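Local coordinates for biuret hydrolase (PDB 6C62), which hydrolyses 1-carboxybiuret to urea-1,3-dicarboxylate and ammonia in the bacterial degradation of atrazine, at residues G262-A274 and V386-L400. Sequence-based numbering, arbitrary orientation.
Sequences GWFRDNAGPAARA and VNGTRHPCRPAMGLL
Leu400 is wedged between Phe264 and Asn267, its CD2 methyl lying 3.9 Å from Phe264 CD1 and equally close to Asn267 CB. Phe264 also turns its ring edge to the carbonyl oxygen of Leu400, CE1 to O 3.3 Å. Beside it, Trp263 swings its CG anti to the backbone N (chi1 173°), which carries the indole across to Leu399: NE1 donates to Leu399 O at 2.8 Å, the oxygen lying in the ring plane but the donor standing above the carbonyl plane, while CZ2 packs on Leu399 CD2. Replacing Trp263 with alanine is likely to leave Leu399 O without its indole donor and open a gap beside the leucine methyl. The amide of Asn267 ties back to Trp263 O through ND2, which sits over one indole face. This closely packed half lies in the amidase fold, where the short helix 263-266, following strand 257-260 of the central mixed sheet, meets the turn before helix 402-407; Pro370, at the end of the neighbouring strand 366-370, also touches Leu400. The other half is more exposed. There Asn387, in the type I' turn of the hairpin formed by strands 383-386 and 389-392, uses ND2 to bridge two backbone oxygens, Ala268 O at 2.8 Å (168° at the hydrogen) and Asp266 O at 3.1 Å. The Arg273 guanidinium presents one face to that amide, their planes 45° apart, and NH2 donates to Arg265 O.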
loop_
_atom_site.group_PDB
_atom_site.type_symbol
_atom_site.label_atom_id
_atom_site.label_comp_id
_atom_site.label_asym_id
_atom_site.label_seq_id
_atom_site.Cartn_x
_atom_site.Cartn_y
_atom_site.Cartn_z
ATOM N N GLY A 262 3.009 -20.793 -22.808
ATOM C CA GLY A 262 1.859 -19.902 -22.996
ATOM C C GLY A 262 2.260 -18.492 -23.394
ATOM O O GLY A 262 2.856 -18.324 -24.451
ATOM N N TRP A 263 1.971 -17.509 -22.534
ATOM C CA TRP A 263 2.307 -16.094 -22.782
ATOM C C TRP A 263 3.767 -15.926 -23.233
ATOM O O TRP A 263 4.064 -15.155 -24.147
ATOM C CB TRP A 263 2.101 -15.284 -21.484
ATOM C CG TRP A 263 2.558 -13.871 -21.549
ATOM C CD1 TRP A 263 3.746 -13.380 -21.095
ATOM C CD2 TRP A 263 1.843 -12.762 -22.075
ATOM N NE1 TRP A 263 3.817 -12.024 -21.328
ATOM C CE2 TRP A 263 2.660 -11.626 -21.931
ATOM C CE3 TRP A 263 0.603 -12.621 -22.665
ATOM C CZ2 TRP A 263 2.256 -10.350 -22.362
ATOM C CZ3 TRP A 263 0.196 -11.355 -23.071
ATOM C CH2 TRP A 263 1.032 -10.246 -22.948
ATOM N N PHE A 264 4.658 -16.655 -22.582
ATOM C CA PHE A 264 6.085 -16.541 -22.813
ATOM C C PHE A 264 6.593 -17.257 -24.094
ATOM O O PHE A 264 7.766 -17.048 -24.510
ATOM C CB PHE A 264 6.840 -17.017 -21.596
ATOM C CG PHE A 264 6.614 -16.170 -20.393
ATOM C CD1 PHE A 264 7.398 -15.032 -20.176
ATOM C CD2 PHE A 264 5.584 -16.450 -19.503
ATOM C CE1 PHE A 264 7.165 -14.244 -19.061
ATOM C CE2 PHE A 264 5.352 -15.650 -18.390
ATOM C CZ PHE A 264 6.156 -14.564 -18.183
ATOM N N ARG A 265 5.725 -18.052 -24.711
ATOM C CA ARG A 265 5.972 -18.570 -26.071
ATOM C C ARG A 265 5.255 -17.777 -27.147
ATOM O O ARG A 265 5.859 -17.422 -28.206
ATOM C CB ARG A 265 5.550 -20.025 -26.136
ATOM C CG ARG A 265 5.993 -20.662 -27.445
ATOM C CD ARG A 265 5.895 -22.166 -27.369
ATOM N NE ARG A 265 6.131 -22.788 -28.681
ATOM C CZ ARG A 265 7.341 -22.947 -29.231
ATOM N NH1 ARG A 265 8.475 -22.524 -28.621
ATOM N NH2 ARG A 265 7.427 -23.572 -30.399
ATOM N N ASP A 266 3.982 -17.482 -26.901
ATOM C CA ASP A 266 3.137 -16.695 -27.813
ATOM C C ASP A 266 3.716 -15.302 -28.117
ATOM O O ASP A 266 3.482 -14.773 -29.214
ATOM C CB ASP A 266 1.770 -16.418 -27.192
ATOM C CG ASP A 266 0.918 -17.690 -26.947
ATOM O OD1 ASP A 266 1.292 -18.809 -27.395
ATOM O OD2 ASP A 266 -0.102 -17.547 -26.181
ATOM N N ASN A 267 4.402 -14.675 -27.138
ATOM C CA ASN A 267 4.985 -13.364 -27.342
ATOM C C ASN A 267 6.510 -13.408 -27.626
ATOM O O ASN A 267 7.213 -12.406 -27.490
ATOM C CB ASN A 267 4.647 -12.467 -26.166
ATOM C CG ASN A 267 3.158 -12.225 -26.045
ATOM O OD1 ASN A 267 2.584 -11.440 -26.783
ATOM N ND2 ASN A 267 2.515 -12.924 -25.130
ATOM N N ALA A 268 7.008 -14.534 -28.087
ATOM C CA ALA A 268 8.406 -14.702 -28.403
ATOM C C ALA A 268 8.562 -15.009 -29.875
ATOM O O ALA A 268 7.952 -15.961 -30.386
ATOM C CB ALA A 268 8.972 -15.846 -27.586
ATOM N N GLY A 269 9.335 -14.205 -30.583
ATOM C CA GLY A 269 9.662 -14.485 -31.968
ATOM C C GLY A 269 10.601 -15.679 -32.121
ATOM O O GLY A 269 11.098 -16.255 -31.135
ATOM N N PRO A 270 10.907 -16.055 -33.376
ATOM C CA PRO A 270 11.717 -17.283 -33.609
ATOM C C PRO A 270 13.122 -17.235 -32.978
ATOM O O PRO A 270 13.576 -18.235 -32.414
ATOM C CB PRO A 270 11.850 -17.316 -35.138
ATOM C CG PRO A 270 10.642 -16.589 -35.631
ATOM C CD PRO A 270 10.412 -15.460 -34.636
ATOM N N ALA A 271 13.810 -16.096 -33.069
ATOM C CA ALA A 271 15.115 -15.997 -32.368
ATOM C C ALA A 271 15.039 -16.106 -30.832
ATOM O O ALA A 271 15.898 -16.745 -30.203
ATOM C CB ALA A 271 15.840 -14.724 -32.742
ATOM N N ALA A 272 14.018 -15.474 -30.249
ATOM C CA ALA A 272 13.776 -15.563 -28.781
ATOM C C ALA A 272 13.514 -17.023 -28.353
ATOM O O ALA A 272 14.124 -17.532 -27.401
ATOM C CB ALA A 272 12.603 -14.658 -28.395
ATOM N N ARG A 273 12.682 -17.713 -29.126
ATOM C CA ARG A 273 12.413 -19.158 -28.878
ATOM C C ARG A 273 13.670 -20.033 -28.988
ATOM O O ARG A 273 13.865 -20.933 -28.189
ATOM C CB ARG A 273 11.326 -19.686 -29.804
ATOM C CG ARG A 273 9.966 -19.096 -29.582
ATOM C CD ARG A 273 9.054 -19.464 -30.750
ATOM N NE ARG A 273 7.738 -18.939 -30.490
ATOM C CZ ARG A 273 6.584 -19.384 -31.014
ATOM N NH1 ARG A 273 6.562 -20.306 -31.972
ATOM N NH2 ARG A 273 5.432 -18.867 -30.601
ATOM N N ALA A 274 14.535 -19.737 -29.949
ATOM C CA ALA A 274 15.779 -20.514 -30.126
ATOM C C ALA A 274 16.752 -20.272 -28.991
ATOM O O ALA A 274 17.460 -21.161 -28.561
ATOM C CB ALA A 274 16.441 -20.179 -31.455
ATOM N N VAL A 386 5.248 -9.534 -33.953
ATOM C CA VAL A 386 5.638 -10.706 -33.158
ATOM C C VAL A 386 4.678 -11.848 -33.465
ATOM O O VAL A 386 3.479 -11.784 -33.060
ATOM C CB VAL A 386 5.612 -10.410 -31.650
ATOM C CG1 VAL A 386 6.217 -11.604 -30.918
ATOM C CG2 VAL A 386 6.400 -9.150 -31.325
ATOM N N ASN A 387 5.183 -12.867 -34.167
ATOM C CA ASN A 387 4.367 -14.026 -34.607
ATOM C C ASN A 387 3.029 -13.588 -35.225
ATOM O O ASN A 387 1.943 -14.021 -34.815
ATOM C CB ASN A 387 4.153 -15.008 -33.469
ATOM C CG ASN A 387 5.459 -15.443 -32.824
ATOM O OD1 ASN A 387 6.480 -15.798 -33.487
ATOM N ND2 ASN A 387 5.461 -15.403 -31.510
ATOM N N GLY A 388 3.141 -12.663 -36.180
ATOM C CA GLY A 388 1.999 -12.146 -36.891
ATOM C C GLY A 388 1.145 -11.103 -36.197
ATOM O O GLY A 388 0.210 -10.600 -36.824
ATOM N N THR A 389 1.432 -10.748 -34.927
ATOM C CA THR A 389 0.679 -9.684 -34.284
ATOM C C THR A 389 1.494 -8.383 -34.193
ATOM O O THR A 389 2.627 -8.364 -33.688
ATOM C CB THR A 389 0.148 -10.069 -32.903
ATOM O OG1 THR A 389 -0.468 -11.343 -32.984
ATOM C CG2 THR A 389 -0.874 -9.012 -32.431
ATOM N N ARG A 390 0.872 -7.305 -34.671
ATOM C CA ARG A 390 1.478 -5.979 -34.597
ATOM C C ARG A 390 1.378 -5.398 -33.163
ATOM O O ARG A 390 0.330 -5.425 -32.531
ATOM C CB ARG A 390 0.811 -5.021 -35.598
ATOM C CG ARG A 390 1.747 -3.915 -36.076
ATOM C CD ARG A 390 1.061 -2.830 -36.895
ATOM N NE ARG A 390 0.077 -2.125 -36.076
ATOM C CZ ARG A 390 -0.558 -0.999 -36.420
ATOM N NH1 ARG A 390 -0.310 -0.384 -37.588
ATOM N NH2 ARG A 390 -1.445 -0.471 -35.570
ATOM N N HIS A 391 2.440 -4.742 -32.707
ATOM C CA HIS A 391 2.450 -4.022 -31.433
ATOM C C HIS A 391 3.159 -2.688 -31.639
ATOM O O HIS A 391 4.120 -2.638 -32.386
ATOM C CB HIS A 391 3.245 -4.797 -30.389
ATOM C CG HIS A 391 2.714 -6.141 -30.066
ATOM N ND1 HIS A 391 1.754 -6.351 -29.105
ATOM C CD2 HIS A 391 3.040 -7.362 -30.544
ATOM C CE1 HIS A 391 1.511 -7.645 -29.013
ATOM N NE2 HIS A 391 2.271 -8.278 -29.882
ATOM N N PRO A 392 2.771 -1.647 -30.886
ATOM C CA PRO A 392 3.657 -0.484 -30.765
ATOM C C PRO A 392 5.006 -0.955 -30.193
ATOM O O PRO A 392 5.065 -1.705 -29.199
ATOM C CB PRO A 392 2.895 0.483 -29.845
ATOM C CG PRO A 392 1.883 -0.357 -29.094
ATOM C CD PRO A 392 1.598 -1.584 -29.981
ATOM N N CYS A 393 6.085 -0.518 -30.846
ATOM C CA CYS A 393 7.429 -0.950 -30.514
ATOM C C CYS A 393 7.810 -0.657 -29.069
ATOM O O CYS A 393 8.357 -1.509 -28.410
ATOM C CB CYS A 393 8.413 -0.192 -31.401
ATOM S SG CYS A 393 10.149 -0.583 -31.106
ATOM N N ARG A 394 7.591 0.569 -28.625
ATOM C CA ARG A 394 8.064 1.032 -27.347
ATOM C C ARG A 394 7.507 0.194 -26.181
ATOM O O ARG A 394 8.293 -0.431 -25.526
ATOM C CB ARG A 394 7.956 2.584 -27.177
ATOM C CG ARG A 394 8.896 3.283 -28.182
ATOM C CD ARG A 394 9.019 4.801 -28.031
ATOM N NE ARG A 394 7.769 5.442 -28.417
ATOM C CZ ARG A 394 7.424 5.732 -29.693
ATOM N NH1 ARG A 394 8.240 5.516 -30.749
ATOM N NH2 ARG A 394 6.229 6.277 -29.933
ATOM N N PRO A 395 6.182 0.057 -26.023
ATOM C CA PRO A 395 5.682 -0.866 -24.956
ATOM C C PRO A 395 6.004 -2.339 -25.172
ATOM O O PRO A 395 6.215 -3.092 -24.224
ATOM C CB PRO A 395 4.190 -0.674 -25.017
ATOM C CG PRO A 395 4.036 0.714 -25.578
ATOM C CD PRO A 395 5.092 0.854 -26.613
ATOM N N ALA A 396 6.011 -2.764 -26.425
ATOM C CA ALA A 396 6.173 -4.197 -26.737
ATOM C C ALA A 396 7.469 -4.824 -26.276
ATOM O O ALA A 396 7.480 -6.049 -26.047
ATOM C CB ALA A 396 6.044 -4.442 -28.214
ATOM N N MET A 397 8.563 -4.043 -26.222
ATOM C CA MET A 397 9.865 -4.572 -25.793
ATOM C C MET A 397 9.775 -5.238 -24.394
ATOM O O MET A 397 10.578 -6.100 -24.067
ATOM C CB MET A 397 10.936 -3.469 -25.790
ATOM C CG MET A 397 11.475 -3.024 -27.168
ATOM S SD MET A 397 12.125 -4.411 -28.148
ATOM C CE MET A 397 10.725 -4.586 -29.201
ATOM N N GLY A 398 8.808 -4.811 -23.562
ATOM C CA GLY A 398 8.665 -5.385 -22.190
ATOM C C GLY A 398 7.593 -6.433 -21.982
ATOM O O GLY A 398 7.253 -6.784 -20.852
ATOM N N LEU A 399 7.028 -6.939 -23.065
ATOM C CA LEU A 399 5.968 -7.956 -22.958
ATOM C C LEU A 399 6.317 -9.172 -22.048
ATOM O O LEU A 399 5.455 -9.703 -21.345
ATOM C CB LEU A 399 5.617 -8.471 -24.390
ATOM C CG LEU A 399 4.705 -7.587 -25.259
ATOM C CD1 LEU A 399 4.671 -8.106 -26.691
ATOM C CD2 LEU A 399 3.284 -7.478 -24.743
ATOM N N LEU A 400 7.550 -9.644 -22.151
ATOM C CA LEU A 400 8.040 -10.813 -21.441
ATOM C C LEU A 400 8.648 -10.499 -20.053
ATOM O O LEU A 400 8.747 -11.378 -19.199
ATOM C CB LEU A 400 9.080 -11.518 -22.272
ATOM C CG LEU A 400 8.565 -11.930 -23.667
ATOM C CD1 LEU A 400 9.686 -12.463 -24.558
ATOM C CD2 LEU A 400 7.448 -12.954 -23.518
#